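Local coordinates for Exo-beta-1,4-mannosidase (Rhizomucor miehei, PDB 4LYP), which probably releases mannose units from the non-reducing ends of beta-1,4-linked mannosides as a family 5 glycoside hydrolase that also has transglycosylation activity, at residues F152-G157 / P173-D178; I235-Q240 / T289-V294; K324-A327 / P332-M335. All blocks are in the same frame, centred on the assembly; numbering follows the deposited sequence.

Interaction 1: residues F152-G157 / P173-D178; sequences FWQWSG and PYPVGD
The ring of Tyr174 is approached obliquely by the aliphatic start of Gln154. Gln154 CB lies 3.9 Å from Tyr174 CD1, while the planes of the Gln154 amide and the phenol are only 20° apart. A second flat pair flanks this one: Phe152 CD2 stands 3.6 Å above the plane of the Trp153 indole, over its centre, and Trp153 CD2 in turn lies in plane at the edge of the Phe152 ring.

All of this belongs to the TIM barrel's loops. Residues 152-157 follow strand 144-148, and residues 173-178 follow helix 158-167, so the contact closes a loop-helix-loop excursion above the barrel. Each side is pinned by a tight turn. Gly157 N bonds to Gln154 O at 3.0 Å, closing a beta turn; Val176 N bonds to Tyr174 O at 2.8 Å, making Pro175 the centre of an inverse gamma turn.

The Gln154 amide nitrogen and the Tyr174 hydroxyl find their partners outside the pair: Tyr174 OH in Gln108, and Gln154 NE2 in Tyr181 OH, whose ring also meets Trp153, a residue of the guanidine pocket. Tyr110 packs edge-to-face with Tyr174. Across the contact itself the forces are van der Waals, over a modest 136 Å². Gln154 places CG between its backbone N and carbonyl carbon (chi1 70°) and then bends at chi2 (-84°), which swings the amide over to the proline. There Gln154 NE2 sits 3.6 Å from both CD and CG of Pro175.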
# COMPACT_ATOMS: atom_id res chain seq x y z
N PHE A 152 -4.72 -5.66 -7.87
CA PHE A 152 -4.68 -6.02 -9.28
C PHE A 152 -3.62 -7.10 -9.48
O PHE A 152 -3.82 -7.98 -10.35
CB PHE A 152 -4.42 -4.78 -10.13
CG PHE A 152 -4.54 -5.10 -11.59
CD1 PHE A 152 -5.80 -5.11 -12.20
CD2 PHE A 152 -3.42 -5.51 -12.35
CE1 PHE A 152 -5.95 -5.46 -13.52
CE2 PHE A 152 -3.57 -5.87 -13.70
CZ PHE A 152 -4.86 -5.84 -14.27
N TRP A 153 -2.47 -6.94 -8.83
CA TRP A 153 -1.30 -7.73 -9.13
C TRP A 153 -1.30 -9.07 -8.43
O TRP A 153 -2.15 -9.42 -7.57
CB TRP A 153 -0.02 -6.92 -8.84
CG TRP A 153 -0.01 -5.66 -9.62
CD1 TRP A 153 -0.15 -4.39 -9.12
CD2 TRP A 153 0.09 -5.50 -11.04
NE1 TRP A 153 -0.18 -3.45 -10.15
CE2 TRP A 153 -0.01 -4.12 -11.34
CE3 TRP A 153 0.23 -6.43 -12.12
CZ2 TRP A 153 0.02 -3.63 -12.64
CZ3 TRP A 153 0.23 -5.92 -13.41
CH2 TRP A 153 0.13 -4.54 -13.68
N GLN A 154 -0.28 -9.87 -8.78
CA GLN A 154 -0.28 -11.32 -8.48
C GLN A 154 0.29 -11.68 -7.15
O GLN A 154 0.20 -12.85 -6.73
CB GLN A 154 0.48 -12.07 -9.59
CG GLN A 154 2.01 -11.86 -9.66
CD GLN A 154 2.46 -10.62 -10.43
OE1 GLN A 154 1.79 -9.58 -10.49
NE2 GLN A 154 3.67 -10.72 -11.02
N TRP A 155 0.88 -10.74 -6.41
CA TRP A 155 1.66 -11.07 -5.19
C TRP A 155 0.84 -11.36 -4.00
O TRP A 155 1.34 -11.84 -2.98
CB TRP A 155 2.72 -10.03 -4.96
CG TRP A 155 2.27 -8.59 -4.86
CD1 TRP A 155 2.31 -7.62 -5.86
CD2 TRP A 155 1.79 -7.92 -3.62
NE1 TRP A 155 1.89 -6.43 -5.35
CE2 TRP A 155 1.59 -6.55 -3.99
CE3 TRP A 155 1.52 -8.32 -2.33
CZ2 TRP A 155 1.15 -5.59 -3.09
CZ3 TRP A 155 1.12 -7.37 -1.43
CH2 TRP A 155 0.92 -6.00 -1.80
N SER A 156 -0.49 -11.15 -4.10
CA SER A 156 -1.43 -11.59 -3.09
C SER A 156 -2.52 -12.46 -3.75
O SER A 156 -3.64 -12.57 -3.22
CB SER A 156 -2.04 -10.40 -2.34
OG SER A 156 -2.71 -9.55 -3.26
N GLY A 157 -2.23 -13.04 -4.92
CA GLY A 157 -3.26 -13.72 -5.71
C GLY A 157 -3.98 -12.67 -6.56
O GLY A 157 -3.64 -12.49 -7.74
N PRO A 173 -1.39 -16.50 -16.37
CA PRO A 173 -0.18 -16.16 -17.16
C PRO A 173 0.64 -15.11 -16.37
O PRO A 173 0.67 -13.90 -16.71
CB PRO A 173 -0.82 -15.57 -18.43
CG PRO A 173 -2.11 -14.93 -17.95
CD PRO A 173 -2.63 -15.95 -16.95
N TYR A 174 1.37 -15.59 -15.36
CA TYR A 174 2.20 -14.68 -14.59
C TYR A 174 3.22 -14.05 -15.53
O TYR A 174 3.75 -14.69 -16.46
CB TYR A 174 2.95 -15.47 -13.47
CG TYR A 174 2.03 -16.10 -12.46
CD1 TYR A 174 1.10 -15.28 -11.74
CD2 TYR A 174 1.99 -17.48 -12.24
CE1 TYR A 174 0.24 -15.85 -10.81
CE2 TYR A 174 1.14 -18.09 -11.35
CZ TYR A 174 0.26 -17.25 -10.62
OH TYR A 174 -0.60 -17.77 -9.70
N PRO A 175 3.56 -12.77 -15.28
CA PRO A 175 4.42 -12.00 -16.29
C PRO A 175 5.91 -12.27 -16.04
O PRO A 175 6.67 -11.45 -15.57
CB PRO A 175 4.00 -10.55 -16.03
CG PRO A 175 3.64 -10.55 -14.59
CD PRO A 175 2.94 -11.87 -14.32
N VAL A 176 6.30 -13.48 -16.31
CA VAL A 176 7.68 -13.98 -16.22
C VAL A 176 7.98 -14.73 -17.54
O VAL A 176 7.11 -15.00 -18.35
CB VAL A 176 7.90 -14.93 -15.01
CG1 VAL A 176 7.63 -14.18 -13.73
CG2 VAL A 176 7.04 -16.20 -15.13
N GLY A 177 9.27 -14.99 -17.76
CA GLY A 177 9.76 -15.51 -19.03
C GLY A 177 9.33 -14.66 -20.22
O GLY A 177 9.58 -13.43 -20.24
N ASP A 178 8.60 -15.28 -21.14
CA ASP A 178 8.11 -14.58 -22.33
C ASP A 178 6.79 -13.88 -22.20
O ASP A 178 6.36 -13.15 -23.09
CB ASP A 178 8.07 -15.54 -23.56

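Interaction 2: residues I235-Q240 / T289-V294; sequences IANEPQ and TCHCWV. With GAI (guanidine), chain C.
Glu238 and His291 cross obliquely, Glu238 OE2 coming to the edge of the imidazole, with the carboxylate and ring planes 46° apart, and one hydrogen bond joins them. His291 ND1 donates to Glu238 OE2 at 2.7 Å, and the N-H...acceptor angle of 168° makes it nearly straight. The acceptor lies practically in the ring plane of His291, whereas the histidine reaches OE2 on the anti side of the carboxylate, slightly out of that group's plane. The glutamate's chain, extended beyond CG, carries the carboxylate across to the ring.

Asn237 lies closer to coplanar with the histidine, its amide 19° from the ring plane. Its OD1 comes to the ring edge, 3.5 Å from His291 CE1, but the stronger partner of that oxygen is Arg97. His291 NE2 is bonded to Glu336, so the ring's rotation is fixed from both nitrogens.

Guanidine grips the carboxylate as well: its N2 donates to Glu238 OE1 at 2.8 Å and its N1 to Glu238 OE2, also at 2.8 Å, with a weak additional N1 bond to OE1. Trp153 NE1 is a further partner of OE1. Trp293 CD1 approaches guanidine N1 obliquely at 3.7 Å, and the indole NE1 is held by Glu337.

Glu238 OE2 therefore joins strand 289-292 to the bound ligand. The Asn-Glu-Pro sequence after strand 230-234, with Glu337 at the end of strand 333-338, matches the two-carboxylate active site of family 5 TIM-barrel glycosidases, in which the Asn-Glu-Pro glutamate is probably the acid/base.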
# COMPACT_ATOMS: atom_id res chain seq x y z
N ILE A 235 -10.23 0.15 -2.13
CA ILE A 235 -10.81 -0.87 -3.03
C ILE A 235 -9.78 -1.98 -3.33
O ILE A 235 -10.01 -3.18 -3.12
CB ILE A 235 -11.31 -0.22 -4.30
CG1 ILE A 235 -12.50 0.72 -4.07
CG2 ILE A 235 -11.74 -1.34 -5.30
CD1 ILE A 235 -12.89 1.56 -5.28
N ALA A 236 -8.64 -1.57 -3.91
CA ALA A 236 -7.66 -2.54 -4.33
C ALA A 236 -6.39 -1.78 -4.64
O ALA A 236 -6.38 -0.62 -5.00
CB ALA A 236 -8.08 -3.34 -5.59
N ASN A 237 -5.26 -2.51 -4.60
CA ASN A 237 -3.98 -1.95 -5.02
C ASN A 237 -3.96 -1.86 -6.58
O ASN A 237 -3.98 -2.89 -7.27
CB ASN A 237 -2.86 -2.86 -4.54
CG ASN A 237 -1.53 -2.34 -4.94
OD1 ASN A 237 -1.21 -1.14 -4.70
ND2 ASN A 237 -0.72 -3.17 -5.55
N GLU A 238 -3.86 -0.63 -7.09
CA GLU A 238 -3.52 -0.34 -8.51
C GLU A 238 -4.49 -0.96 -9.53
O GLU A 238 -4.04 -1.62 -10.45
CB GLU A 238 -2.10 -0.71 -8.81
CG GLU A 238 -1.08 -0.03 -7.89
CD GLU A 238 0.33 -0.16 -8.34
OE1 GLU A 238 0.60 -0.86 -9.37
OE2 GLU A 238 1.22 0.51 -7.73
N PRO A 239 -5.79 -0.68 -9.46
CA PRO A 239 -6.61 -1.07 -10.62
C PRO A 239 -6.05 -0.47 -11.91
O PRO A 239 -5.62 0.66 -11.92
CB PRO A 239 -7.99 -0.49 -10.29
CG PRO A 239 -7.97 -0.13 -8.86
CD PRO A 239 -6.53 0.14 -8.49
N GLN A 240 -6.05 -1.24 -13.01
CA GLN A 240 -5.46 -0.82 -14.28
C GLN A 240 -6.55 -0.36 -15.26
O GLN A 240 -7.22 -1.16 -15.89
CB GLN A 240 -4.61 -1.94 -14.88
CG GLN A 240 -3.45 -2.40 -13.98
CD GLN A 240 -2.43 -1.30 -13.78
OE1 GLN A 240 -1.77 -0.87 -14.74
NE2 GLN A 240 -2.32 -0.75 -12.57
N THR A 289 -5.03 9.26 -4.37
CA THR A 289 -3.71 8.70 -4.14
C THR A 289 -2.92 8.78 -5.40
O THR A 289 -3.45 8.87 -6.49
CB THR A 289 -3.71 7.28 -3.62
OG1 THR A 289 -4.23 6.37 -4.60
CG2 THR A 289 -4.46 7.12 -2.34
N CYS A 290 -1.57 8.67 -5.22
CA CYS A 290 -0.66 8.41 -6.31
C CYS A 290 0.44 7.50 -5.83
O CYS A 290 0.73 7.42 -4.61
CB CYS A 290 -0.16 9.77 -6.90
SG CYS A 290 0.76 10.81 -5.77
N HIS A 291 1.01 6.76 -6.79
CA HIS A 291 2.14 5.86 -6.54
C HIS A 291 3.17 6.25 -7.56
O HIS A 291 2.90 6.28 -8.77
CB HIS A 291 1.78 4.41 -6.84
CG HIS A 291 0.69 3.79 -6.00
ND1 HIS A 291 0.36 2.48 -6.09
CD2 HIS A 291 -0.14 4.34 -5.07
CE1 HIS A 291 -0.65 2.22 -5.25
NE2 HIS A 291 -0.98 3.31 -4.63
N CYS A 292 4.43 6.58 -7.14
CA CYS A 292 5.44 7.05 -8.07
C CYS A 292 6.60 6.05 -8.12
O CYS A 292 7.27 5.81 -7.07
CB CYS A 292 5.96 8.42 -7.61
SG CYS A 292 7.20 9.06 -8.80
N TRP A 293 6.84 5.46 -9.30
CA TRP A 293 7.81 4.36 -9.48
C TRP A 293 8.76 4.58 -10.61
O TRP A 293 8.59 4.05 -11.71
CB TRP A 293 7.06 3.04 -9.60
CG TRP A 293 6.44 2.62 -8.29
CD1 TRP A 293 5.13 2.52 -7.94
CD2 TRP A 293 7.22 2.28 -7.14
NE1 TRP A 293 5.02 2.16 -6.58
CE2 TRP A 293 6.31 2.01 -6.11
CE3 TRP A 293 8.61 2.20 -6.88
CZ2 TRP A 293 6.75 1.59 -4.85
CZ3 TRP A 293 9.05 1.82 -5.65
CH2 TRP A 293 8.11 1.56 -4.63
N VAL A 294 9.82 5.38 -10.35
CA VAL A 294 10.68 5.79 -11.44
C VAL A 294 11.42 4.62 -12.12
O VAL A 294 11.58 4.63 -13.36
CB VAL A 294 11.63 6.93 -11.04
CG1 VAL A 294 10.86 8.24 -10.94
CG2 VAL A 294 12.48 6.60 -9.80
C GAI C . 3.86 -1.79 -9.47
N1 GAI C . 3.59 -0.80 -8.61
N2 GAI C . 2.92 -2.01 -10.39
N3 GAI C . 4.91 -2.53 -9.39

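Interaction 3: residues K324-A327 / P332-M335; sequences KWAA and PIVM
Apolar packing carries this contact, and it rests on Ala326 and Ile333. Ala326 CB lies 3.7 Å from Ile333 CB and 4.0 Å from Ile333 CG2, with both CA-CB bonds directed at the opposing segment. The branch point CB and the methyl CG2 are thus the isoleucine's nearer atoms. Its longer arm is anti to the backbone N (chi1 -176°) and continues extended (chi2 164°), which leaves Ile333 CD1 at the margin of the contact, 4.2 Å from Ala326 CB. The small side chain of Ala326 lets the helix come close: the CA atoms of Ala326 and Ile333 are 6.1 Å apart. The surface buried between the segments is small, 93 Å², and more than half of it belongs to Ala326.

Contact with polar atoms is marginal. Pro332 O is 4.4 Å from Ala326 CB, a loose van der Waals approach, and this carbonyl has its real partner in Thr288 OG1. The two segments share no hydrogen bond; the polar ties of 332-335 go to strand 288-292 and to residues 385-386: the backbone of Val334 bonds with Thr288 and Cys290, that of Ile333 with Ser385 and that of Met335 with Gly386.

As regards the chain path, helix 308-329 ends only a few residues before strand 333-338 begins, so the contact closes the return from helix to strand. Together with strand 288-292, parallel to 333-338 and adjacent to it, this makes a beta-alpha-beta crossover of the TIM barrel. Helix 308-329 lies against the outside of the strands here: Ala326 also touches Thr288 and, in helix 273-280, Phe276, while Met335 packs on Met315 and Leu319 further back along helix 308-329.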
# COMPACT_ATOMS: atom_id res chain seq x y z
N LYS A 324 -2.26 19.22 -8.41
CA LYS A 324 -3.22 20.03 -9.11
C LYS A 324 -4.49 19.21 -9.49
O LYS A 324 -5.63 19.70 -9.41
CB LYS A 324 -2.55 20.61 -10.35
CG LYS A 324 -1.60 21.76 -10.01
CD LYS A 324 -2.35 23.03 -9.68
CE LYS A 324 -1.55 24.32 -9.90
NZ LYS A 324 -2.47 25.51 -9.87
N TRP A 325 -4.30 17.93 -9.89
CA TRP A 325 -5.44 17.10 -10.23
C TRP A 325 -6.35 16.94 -9.01
O TRP A 325 -7.60 16.94 -9.10
CB TRP A 325 -4.99 15.76 -10.74
CG TRP A 325 -4.22 15.80 -12.01
CD1 TRP A 325 -4.01 16.86 -12.85
CD2 TRP A 325 -3.56 14.68 -12.63
NE1 TRP A 325 -3.21 16.48 -13.90
CE2 TRP A 325 -2.90 15.17 -13.82
CE3 TRP A 325 -3.35 13.35 -12.23
CZ2 TRP A 325 -2.13 14.33 -14.64
CZ3 TRP A 325 -2.61 12.56 -13.09
CH2 TRP A 325 -2.03 13.02 -14.26
N ALA A 326 -5.72 16.71 -7.85
CA ALA A 326 -6.53 16.54 -6.63
C ALA A 326 -7.28 17.84 -6.29
O ALA A 326 -8.44 17.81 -5.87
CB ALA A 326 -5.65 16.10 -5.48
N ALA A 327 -6.59 18.98 -6.46
CA ALA A 327 -7.21 20.27 -6.17
C ALA A 327 -8.45 20.51 -7.05
O ALA A 327 -9.45 21.06 -6.61
CB ALA A 327 -6.20 21.42 -6.25
N PRO A 332 -8.33 15.61 -0.79
CA PRO A 332 -6.88 15.44 -0.41
C PRO A 332 -6.17 14.48 -1.29
O PRO A 332 -6.77 13.63 -1.97
CB PRO A 332 -6.99 14.89 1.03
CG PRO A 332 -8.33 15.29 1.52
CD PRO A 332 -9.22 15.22 0.31
N ILE A 333 -4.83 14.51 -1.21
CA ILE A 333 -4.00 13.52 -1.94
C ILE A 333 -2.91 13.04 -1.04
O ILE A 333 -2.31 13.78 -0.23
CB ILE A 333 -3.42 14.13 -3.24
CG1 ILE A 333 -2.67 13.05 -4.01
CG2 ILE A 333 -2.60 15.40 -3.00
CD1 ILE A 333 -2.41 13.42 -5.45
N VAL A 334 -2.65 11.72 -1.13
CA VAL A 334 -1.54 11.06 -0.43
C VAL A 334 -0.71 10.33 -1.49
O VAL A 334 -1.23 9.59 -2.32
CB VAL A 334 -2.09 10.05 0.58
CG1 VAL A 334 -0.94 9.31 1.30
CG2 VAL A 334 -3.01 10.69 1.62
N MET A 335 0.64 10.51 -1.43
CA MET A 335 1.53 9.67 -2.27
C MET A 335 1.79 8.39 -1.47
O MET A 335 2.76 8.28 -0.66
CB MET A 335 2.84 10.36 -2.63
CG MET A 335 3.70 9.45 -3.47
SD MET A 335 5.05 10.28 -4.37
CE MET A 335 6.03 10.88 -3.04

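The three contacts follow one another along the chain without overlap and map different levels of one TIM barrel. Interactions 1 and 2 have centres 16 Å apart and touch directly: Trp153 NE1 reaches Glu238 OE1 at 2.8 Å, a probable hydrogen bond, so the loop after strand 144-148 helps build the guanidine site at Glu238. Interaction 3 has its centre 13 Å from that of interaction 2, and strands 288-292 and 333-338 join them, with Cys290 N 3.1 Å from Val334 O. Interactions 1 and 3 do not touch, their centres being 29 Å apart. The series thus runs from outer loops through the ligand site to the far end of the barrel wall.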